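Local structure of intracellular exo-alpha-(1->5)-L-arabinofuranosidase (Bifidobacterium longum, 2Y2W) at residues D[58-63]-D[397-402]; D[444-449]-D[470-475]. The protein hydrolyses terminal alpha-(1->5)-linked L-arabinofuranosyl residues of plant cell-wall arabinans, and also acts on wheat arabinoxylan, as a family 51 glycoside hydrolase. All blocks are in the same frame, centred on the assembly; numbering follows the deposited sequence.

Contact 1: residues D[58-63]-D[397-402]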
ATOM      1  N   ASP D  58     -37.615 -15.558  10.071  1.00 42.96           N
ATOM      2  CA  ASP D  58     -37.352 -15.669  11.502  1.00 41.79           C
ATOM      3  C   ASP D  58     -36.512 -14.467  11.920  1.00 40.89           C
ATOM      4  O   ASP D  58     -35.550 -14.111  11.236  1.00 40.82           O
ATOM      5  CB  ASP D  58     -36.616 -16.975  11.825  1.00 41.86           C
ATOM      6  CG  ASP D  58     -35.242 -17.057  11.169  1.00 42.02           C
ATOM      7  OD1 ASP D  58     -35.149 -16.848   9.939  1.00 41.80           O
ATOM      8  OD2 ASP D  58     -34.256 -17.333  11.886  1.00 42.33           O
ATOM      9  N   VAL D  59     -36.886 -13.829  13.026  1.00 39.65           N
ATOM     10  CA  VAL D  59     -36.191 -12.622  13.469  1.00 38.53           C
ATOM     11  C   VAL D  59     -34.780 -12.935  13.983  1.00 37.65           C
ATOM     12  O   VAL D  59     -34.621 -13.698  14.941  1.00 37.62           O
ATOM     13  CB  VAL D  59     -37.015 -11.805  14.511  1.00 38.60           C
ATOM     14  CG1 VAL D  59     -37.515 -12.694  15.644  1.00 38.86           C
ATOM     15  CG2 VAL D  59     -36.201 -10.629  15.052  1.00 38.43           C
ATOM     16  N   PRO D  60     -33.751 -12.358  13.329  1.00 36.69           N
ATOM     17  CA  PRO D  60     -32.372 -12.534  13.782  1.00 35.82           C
ATOM     18  C   PRO D  60     -32.107 -11.755  15.071  1.00 34.82           C
ATOM     19  O   PRO D  60     -32.521 -10.603  15.184  1.00 34.80           O
ATOM     20  CB  PRO D  60     -31.544 -11.966  12.624  1.00 35.88           C
ATOM     21  CG  PRO D  60     -32.439 -10.986  11.958  1.00 36.23           C
ATOM     22  CD  PRO D  60     -33.838 -11.495  12.133  1.00 36.55           C
ATOM     23  N   PRO D  61     -31.445 -12.391  16.054  1.00 33.99           N
ATOM     24  CA  PRO D  61     -31.069 -11.703  17.291  1.00 33.28           C
ATOM     25  C   PRO D  61     -30.078 -10.551  17.096  1.00 32.57           C
ATOM     26  O   PRO D  61     -29.998  -9.668  17.949  1.00 32.34           O
ATOM     27  CB  PRO D  61     -30.428 -12.815  18.125  1.00 33.25           C
ATOM     28  CG  PRO D  61     -31.058 -14.058  17.627  1.00 33.58           C
ATOM     29  CD  PRO D  61     -31.236 -13.848  16.158  1.00 33.92           C
ATOM     30  N   ARG D  62     -29.341 -10.562  15.983  1.00 31.82           N
ATOM     31  CA  ARG D  62     -28.339  -9.530  15.694  1.00 31.09           C
ATOM     32  C   ARG D  62     -28.948  -8.209  15.234  1.00 30.46           C
ATOM     33  O   ARG D  62     -28.255  -7.189  15.163  1.00 30.31           O
ATOM     34  CB  ARG D  62     -27.331 -10.020  14.652  1.00 31.23           C
ATOM     35  CG  ARG D  62     -26.280 -10.970  15.191  1.00 31.52           C
ATOM     36  CD  ARG D  62     -25.034 -10.905  14.335  1.00 32.48           C
ATOM     37  NE  ARG D  62     -24.070 -11.943  14.686  1.00 33.18           N
ATOM     38  CZ  ARG D  62     -23.748 -12.968  13.904  1.00 33.76           C
ATOM     39  NH1 ARG D  62     -24.304 -13.107  12.704  1.00 33.90           N
ATOM     40  NH2 ARG D  62     -22.858 -13.855  14.323  1.00 34.05           N
ATOM     41  N   LEU D  63     -30.242  -8.234  14.924  1.00 29.64           N
ATOM     42  CA  LEU D  63     -30.971  -7.031  14.542  1.00 29.01           C
ATOM     43  C   LEU D  63     -31.040  -6.022  15.692  1.00 28.56           C
ATOM     44  O   LEU D  63     -31.220  -4.822  15.464  1.00 28.42           O
ATOM     45  CB  LEU D  63     -32.381  -7.392  14.064  1.00 29.04           C
ATOM     46  CG  LEU D  63     -33.042  -6.456  13.051  1.00 28.87           C
ATOM     47  CD1 LEU D  63     -32.363  -6.564  11.696  1.00 28.91           C
ATOM     48  CD2 LEU D  63     -34.521  -6.768  12.921  1.00 28.62           C
ATOM     49  N   LYS D 397     -39.592  -5.646   9.060  1.00 32.61           N
ATOM     50  CA  LYS D 397     -40.322  -5.953   7.825  1.00 32.76           C
ATOM     51  C   LYS D 397     -39.408  -6.457   6.709  1.00 32.65           C
ATOM     52  O   LYS D 397     -39.877  -7.056   5.740  1.00 32.64           O
ATOM     53  CB  LYS D 397     -41.130  -4.742   7.350  1.00 32.89           C
ATOM     54  CG  LYS D 397     -42.578  -4.738   7.829  1.00 33.38           C
ATOM     55  CD  LYS D 397     -43.198  -3.337   7.828  1.00 34.11           C
ATOM     56  CE  LYS D 397     -43.899  -3.005   6.516  1.00 34.69           C
ATOM     57  NZ  LYS D 397     -42.944  -2.729   5.406  1.00 35.42           N
ATOM     58  N   HIS D 398     -38.108  -6.215   6.854  1.00 32.62           N
ATOM     59  CA  HIS D 398     -37.122  -6.665   5.872  1.00 32.64           C
ATOM     60  C   HIS D 398     -35.978  -7.461   6.508  1.00 32.48           C
ATOM     61  O   HIS D 398     -34.860  -7.478   5.987  1.00 32.38           O
ATOM     62  CB  HIS D 398     -36.579  -5.475   5.070  1.00 32.67           C
ATOM     63  CG  HIS D 398     -37.615  -4.785   4.238  1.00 32.97           C
ATOM     64  ND1 HIS D 398     -38.024  -5.264   3.011  1.00 33.49           N
ATOM     65  CD2 HIS D 398     -38.328  -3.654   4.457  1.00 33.24           C
ATOM     66  CE1 HIS D 398     -38.944  -4.457   2.511  1.00 33.47           C
ATOM     67  NE2 HIS D 398     -39.146  -3.472   3.368  1.00 33.53           N
ATOM     68  N   CYS D 399     -36.264  -8.136   7.619  1.00 32.43           N
ATOM     69  CA  CYS D 399     -35.243  -8.919   8.318  1.00 32.43           C
ATOM     70  C   CYS D 399     -34.961 -10.266   7.643  1.00 32.31           C
ATOM     71  O   CYS D 399     -34.310 -11.133   8.218  1.00 32.45           O
ATOM     72  CB  CYS D 399     -35.586  -9.083   9.806  1.00 32.49           C
ATOM     73  SG  CYS D 399     -36.854 -10.304  10.207  1.00 32.91           S
ATOM     74  N   ASP D 400     -35.453 -10.422   6.418  1.00 32.21           N
ATOM     75  CA  ASP D 400     -35.143 -11.581   5.592  1.00 32.07           C
ATOM     76  C   ASP D 400     -33.808 -11.383   4.889  1.00 31.90           C
ATOM     77  O   ASP D 400     -33.109 -12.351   4.579  1.00 32.03           O
ATOM     78  CB  ASP D 400     -36.255 -11.835   4.561  1.00 32.13           C
ATOM     79  CG  ASP D 400     -36.498 -10.641   3.636  1.00 32.66           C
ATOM     80  OD1 ASP D 400     -36.564  -9.492   4.126  1.00 32.83           O
ATOM     81  OD2 ASP D 400     -36.636 -10.858   2.413  1.00 33.48           O
ATOM     82  N   ARG D 401     -33.467 -10.123   4.636  1.00 31.60           N
ATOM     83  CA  ARG D 401     -32.217  -9.777   3.977  1.00 31.22           C
ATOM     84  C   ARG D 401     -31.310  -8.981   4.909  1.00 30.90           C
ATOM     85  O   ARG D 401     -30.086  -9.027   4.778  1.00 30.97           O
ATOM     86  CB  ARG D 401     -32.486  -9.005   2.684  1.00 31.31           C
ATOM     87  CG  ARG D 401     -31.331  -9.024   1.694  1.00 31.43           C
ATOM     88  CD  ARG D 401     -31.082 -10.424   1.144  1.00 31.89           C
ATOM     89  NE  ARG D 401     -29.849 -10.494   0.362  1.00 32.26           N
ATOM     90  CZ  ARG D 401     -29.755 -10.175  -0.927  1.00 32.53           C
ATOM     91  NH1 ARG D 401     -30.822  -9.754  -1.602  1.00 32.38           N
ATOM     92  NH2 ARG D 401     -28.587 -10.275  -1.547  1.00 32.49           N
ATOM     93  N   VAL D 402     -31.916  -8.254   5.843  1.00 30.42           N
ATOM     94  CA  VAL D 402     -31.170  -7.554   6.884  1.00 29.94           C
ATOM     95  C   VAL D 402     -31.101  -8.450   8.120  1.00 29.73           C
ATOM     96  O   VAL D 402     -32.018  -8.473   8.945  1.00 29.70           O
ATOM     97  CB  VAL D 402     -31.795  -6.177   7.227  1.00 29.93           C
ATOM     98  CG1 VAL D 402     -30.988  -5.471   8.313  1.00 29.73           C
ATOM     99  CG2 VAL D 402     -31.883  -5.304   5.981  1.00 29.74           C
TER

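Contact 2: residues D[444-449]-D[470-475]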
ATOM      1  N   GLN D 444     -41.242 -15.455  14.214  1.00 47.07           N
ATOM      2  CA  GLN D 444     -41.338 -15.063  12.808  1.00 47.50           C
ATOM      3  C   GLN D 444     -41.833 -13.622  12.665  1.00 47.77           C
ATOM      4  O   GLN D 444     -42.612 -13.138  13.490  1.00 47.78           O
ATOM      5  CB  GLN D 444     -42.272 -16.011  12.048  1.00 47.48           C
ATOM      6  CG  GLN D 444     -41.775 -17.453  11.930  1.00 47.74           C
ATOM      7  CD  GLN D 444     -40.853 -17.685  10.739  1.00 48.12           C
ATOM      8  OE1 GLN D 444     -40.645 -16.800   9.906  1.00 47.94           O
ATOM      9  NE2 GLN D 444     -40.298 -18.888  10.652  1.00 48.37           N
ATOM     10  N   ALA D 445     -41.375 -12.949  11.611  1.00 48.05           N
ATOM     11  CA  ALA D 445     -41.782 -11.577  11.322  1.00 48.33           C
ATOM     12  C   ALA D 445     -42.794 -11.540  10.182  1.00 48.56           C
ATOM     13  O   ALA D 445     -42.569 -12.122   9.120  1.00 48.50           O
ATOM     14  CB  ALA D 445     -40.568 -10.715  10.994  1.00 48.23           C
ATOM     15  N   TYR D 446     -43.908 -10.855  10.418  1.00 48.93           N
ATOM     16  CA  TYR D 446     -44.988 -10.758   9.441  1.00 49.37           C
ATOM     17  C   TYR D 446     -45.228  -9.311   9.026  1.00 49.60           C
ATOM     18  O   TYR D 446     -45.215  -8.407   9.865  1.00 49.66           O
ATOM     19  CB  TYR D 446     -46.280 -11.350  10.011  1.00 49.40           C
ATOM     20  CG  TYR D 446     -46.305 -12.861  10.081  1.00 49.60           C
ATOM     21  CD1 TYR D 446     -46.727 -13.619   8.990  1.00 49.86           C
ATOM     22  CD2 TYR D 446     -45.922 -13.534  11.242  1.00 49.72           C
ATOM     23  CE1 TYR D 446     -46.760 -15.011   9.048  1.00 50.05           C
ATOM     24  CE2 TYR D 446     -45.951 -14.929  11.311  1.00 49.82           C
ATOM     25  CZ  TYR D 446     -46.369 -15.658  10.206  1.00 50.02           C
ATOM     26  OH  TYR D 446     -46.401 -17.033  10.255  1.00 50.15           O
ATOM     27  N   ALA D 447     -45.442  -9.102   7.729  1.00 49.89           N
ATOM     28  CA  ALA D 447     -45.773  -7.782   7.199  1.00 50.22           C
ATOM     29  C   ALA D 447     -47.273  -7.696   6.908  1.00 50.44           C
ATOM     30  O   ALA D 447     -47.731  -8.153   5.856  1.00 50.42           O
ATOM     31  CB  ALA D 447     -44.952  -7.486   5.945  1.00 50.23           C
ATOM     32  N   PRO D 448     -48.047  -7.107   7.841  1.00 50.70           N
ATOM     33  CA  PRO D 448     -49.505  -7.110   7.719  1.00 51.04           C
ATOM     34  C   PRO D 448     -50.003  -6.181   6.618  1.00 51.41           C
ATOM     35  O   PRO D 448     -49.304  -5.236   6.239  1.00 51.49           O
ATOM     36  CB  PRO D 448     -49.969  -6.606   9.087  1.00 50.97           C
ATOM     37  CG  PRO D 448     -48.861  -5.741   9.562  1.00 50.79           C
ATOM     38  CD  PRO D 448     -47.591  -6.311   8.997  1.00 50.71           C
ATOM     39  N   ALA D 449     -51.197  -6.465   6.104  1.00 51.85           N
ATOM     40  CA  ALA D 449     -51.855  -5.583   5.149  1.00 52.21           C
ATOM     41  C   ALA D 449     -52.212  -4.271   5.840  1.00 52.51           C
ATOM     42  O   ALA D 449     -52.859  -4.265   6.893  1.00 52.51           O
ATOM     43  CB  ALA D 449     -53.096  -6.247   4.570  1.00 52.17           C
ATOM     44  N   VAL D 470     -45.731  -7.292  12.718  1.00 55.66           N
ATOM     45  CA  VAL D 470     -46.219  -8.326  13.626  1.00 55.87           C
ATOM     46  C   VAL D 470     -45.168  -9.425  13.777  1.00 56.00           C
ATOM     47  O   VAL D 470     -44.727 -10.014  12.788  1.00 55.97           O
ATOM     48  CB  VAL D 470     -47.558  -8.944  13.140  1.00 55.85           C
ATOM     49  CG1 VAL D 470     -48.036 -10.029  14.100  1.00 55.85           C
ATOM     50  CG2 VAL D 470     -48.627  -7.870  12.985  1.00 55.84           C
ATOM     51  N   THR D 471     -44.760  -9.680  15.018  1.00 56.20           N
ATOM     52  CA  THR D 471     -43.880 -10.807  15.325  1.00 56.45           C
ATOM     53  C   THR D 471     -44.643 -11.866  16.113  1.00 56.67           C
ATOM     54  O   THR D 471     -45.411 -11.543  17.025  1.00 56.73           O
ATOM     55  CB  THR D 471     -42.604 -10.378  16.083  1.00 56.39           C
ATOM     56  OG1 THR D 471     -42.945  -9.466  17.134  1.00 56.43           O
ATOM     57  CG2 THR D 471     -41.622  -9.709  15.136  1.00 56.32           C
ATOM     58  N   TRP D 472     -44.425 -13.129  15.751  1.00 56.89           N
ATOM     59  CA  TRP D 472     -45.230 -14.234  16.266  1.00 57.07           C
ATOM     60  C   TRP D 472     -44.427 -15.520  16.440  1.00 57.30           C
ATOM     61  O   TRP D 472     -43.782 -15.998  15.502  1.00 57.21           O
ATOM     62  CB  TRP D 472     -46.429 -14.466  15.336  1.00 57.03           C
ATOM     63  CG  TRP D 472     -47.268 -15.674  15.649  1.00 56.68           C
ATOM     64  CD1 TRP D 472     -47.361 -16.817  14.908  1.00 56.42           C
ATOM     65  CD2 TRP D 472     -48.140 -15.851  16.772  1.00 56.31           C
ATOM     66  NE1 TRP D 472     -48.232 -17.698  15.501  1.00 56.28           N
ATOM     67  CE2 TRP D 472     -48.725 -17.131  16.646  1.00 56.25           C
ATOM     68  CE3 TRP D 472     -48.483 -15.055  17.873  1.00 56.21           C
ATOM     69  CZ2 TRP D 472     -49.636 -17.636  17.580  1.00 56.15           C
ATOM     70  CZ3 TRP D 472     -49.388 -15.558  18.802  1.00 56.27           C
ATOM     71  CH2 TRP D 472     -49.954 -16.837  18.647  1.00 56.17           C
ATOM     72  N   ASP D 473     -44.475 -16.064  17.655  1.00 57.63           N
ATOM     73  CA  ASP D 473     -43.875 -17.360  17.969  1.00 57.96           C
ATOM     74  C   ASP D 473     -44.978 -18.418  18.002  1.00 58.19           C
ATOM     75  O   ASP D 473     -45.883 -18.360  18.842  1.00 58.18           O
ATOM     76  CB  ASP D 473     -43.138 -17.300  19.315  1.00 57.95           C
ATOM     77  CG  ASP D 473     -42.099 -18.401  19.477  1.00 58.00           C
ATOM     78  OD1 ASP D 473     -42.433 -19.589  19.278  1.00 57.94           O
ATOM     79  OD2 ASP D 473     -40.943 -18.074  19.823  1.00 57.97           O
ATOM     80  N   GLU D 474     -44.895 -19.376  17.080  1.00 58.45           N
ATOM     81  CA  GLU D 474     -45.902 -20.430  16.935  1.00 58.75           C
ATOM     82  C   GLU D 474     -45.846 -21.458  18.074  1.00 58.93           C
ATOM     83  O   GLU D 474     -46.774 -22.253  18.248  1.00 58.96           O
ATOM     84  CB  GLU D 474     -45.741 -21.127  15.578  1.00 58.76           C
ATOM     85  CG  GLU D 474     -47.002 -21.814  15.057  1.00 58.93           C
ATOM     86  CD  GLU D 474     -46.766 -22.623  13.788  1.00 59.29           C
ATOM     87  OE1 GLU D 474     -45.900 -22.238  12.970  1.00 59.53           O
ATOM     88  OE2 GLU D 474     -47.456 -23.649  13.602  1.00 59.17           O
ATOM     89  N   GLN D 475     -44.759 -21.426  18.846  1.00 59.14           N
ATOM     90  CA  GLN D 475     -44.540 -22.370  19.938  1.00 59.27           C
ATOM     91  C   GLN D 475     -44.029 -21.655  21.203  1.00 59.35           C
ATOM     92  O   GLN D 475     -42.842 -21.750  21.527  1.00 59.47           O
ATOM     93  CB  GLN D 475     -43.539 -23.442  19.501  1.00 59.33           C
ATOM     94  CG  GLN D 475     -43.818 -24.837  20.043  1.00 59.73           C
ATOM     95  CD  GLN D 475     -44.530 -25.733  19.035  1.00 60.12           C
ATOM     96  OE1 GLN D 475     -45.395 -26.528  19.402  1.00 60.22           O
ATOM     97  NE2 GLN D 475     -44.161 -25.610  17.762  1.00 60.31           N
TER

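Contact 1: residues D[58-63]-D[397-402]
Leu-63 and Pro-60 pack against Cys-399 and Val-402 where the eight-stranded (beta/alpha) barrel closes, since 58-63 leads into its first strand, 65-67, and 397-402 into its last, 402-408. From CB, the Leu-63 side chain runs toward the other loop with CG anti to the backbone N (chi1 -152°), then forks at CG. One branch, CD1, reaches Val-402, 3.4 Å from its carbonyl O and 3.8 Å from its CG1, the two side chains crossing at about a right angle. The other branch, CD2, lies 4.0 Å from CB of Cys-399. The rim of the Pro-60 ring meets the same two residues, CG approaching Val-402 O at 3.9 Å while CD sits against the cysteine. With an alanine in place of Pro-60, a gap would probably open beside the Cys-399 sulfur and the N-CA bond that the ring now holds would be freer to turn. No hydrogen bond joins the two segments directly; instead Arg-403 NH1 bonds to both Asp-58 O and Cys-399 O, one donor group bridging the two backbones. Leu-396 of helix 382-397 packs against Val-59 and Leu-63. The Cys-399 SG, swung between its own N and carbonyl carbon (chi1 77°), lies 3.8 Å from Pro-60 CD and 4.1 Å from Val-59 CA.

Contact 2: residues D[444-449]-D[470-475]
Tyr-446 and Trp-472 come together on one face of the sheet, the tyrosine's CE2 lying 4.1 Å from Trp-472 CB in an oblique approach, without ring stacking. The tyrosine turns its CG anti to the carbonyl carbon (chi1 -74°), which carries the ring along the strand toward the tryptophan, whereas its CB stays 4.1 Å from CB of Val-470, directly opposite. Beyond that pair, CG2 of Val-470 meets the ring of Pro-448 at CG, 4.0 Å away, so the valine touches both the tyrosine stem and the proline ring. Phe-564 of strand 558-564 packs against both Val-470 and Trp-472. These side chains belong to an antiparallel beta hairpin, strands 444-456 and 462-473, within the mixed beta sheet beside the barrel, which also takes in strands 45-48 and 57-58 from the N-terminal end. Gln-444 with Trp-472 and Tyr-446 with Val-470 are hydrogen-bonded pairs, each closed by two backbone bonds. The bond from Tyr-446 N to Val-470 O is short at 2.6 Å and points nearly straight down the carbonyl; that from Gln-444 N to Trp-472 O comes in 43° out of the carbonyl plane. Between them, Ala-445 and Thr-471 form the non-hydrogen-bonded pair and turn to the reverse face, Ala-445 CB lying 4.4 Å from Thr-471 CG2. Past the strand pairing, Asp-473 OD1 accepts from Gln-475 N at 3.0 Å through its anti lone pair, making an Asx turn.

Overall arrangement
From the N terminus the chain adds strands 45-48 and 57-58 to the mixed sheet, then enters the barrel through 58-63. Contact 1 closes a loop of more than 300 residues, bringing the end of helix 382-397 back beside the barrel's entry. The chain then goes on through strand 402-408 and helix 431-440 to contact 2, which closes the much shorter hairpin loop. The two loops follow in series, neither enclosing nor crossing the other. Their centres are about 12 Å apart and they touch directly, Cys-399 SG lying 3.8 Å from Ala-445 CB. Ala-445 also bonds by its backbone to Val-56 and Ala-57, tying the hairpin to the strand that leads into contact 1.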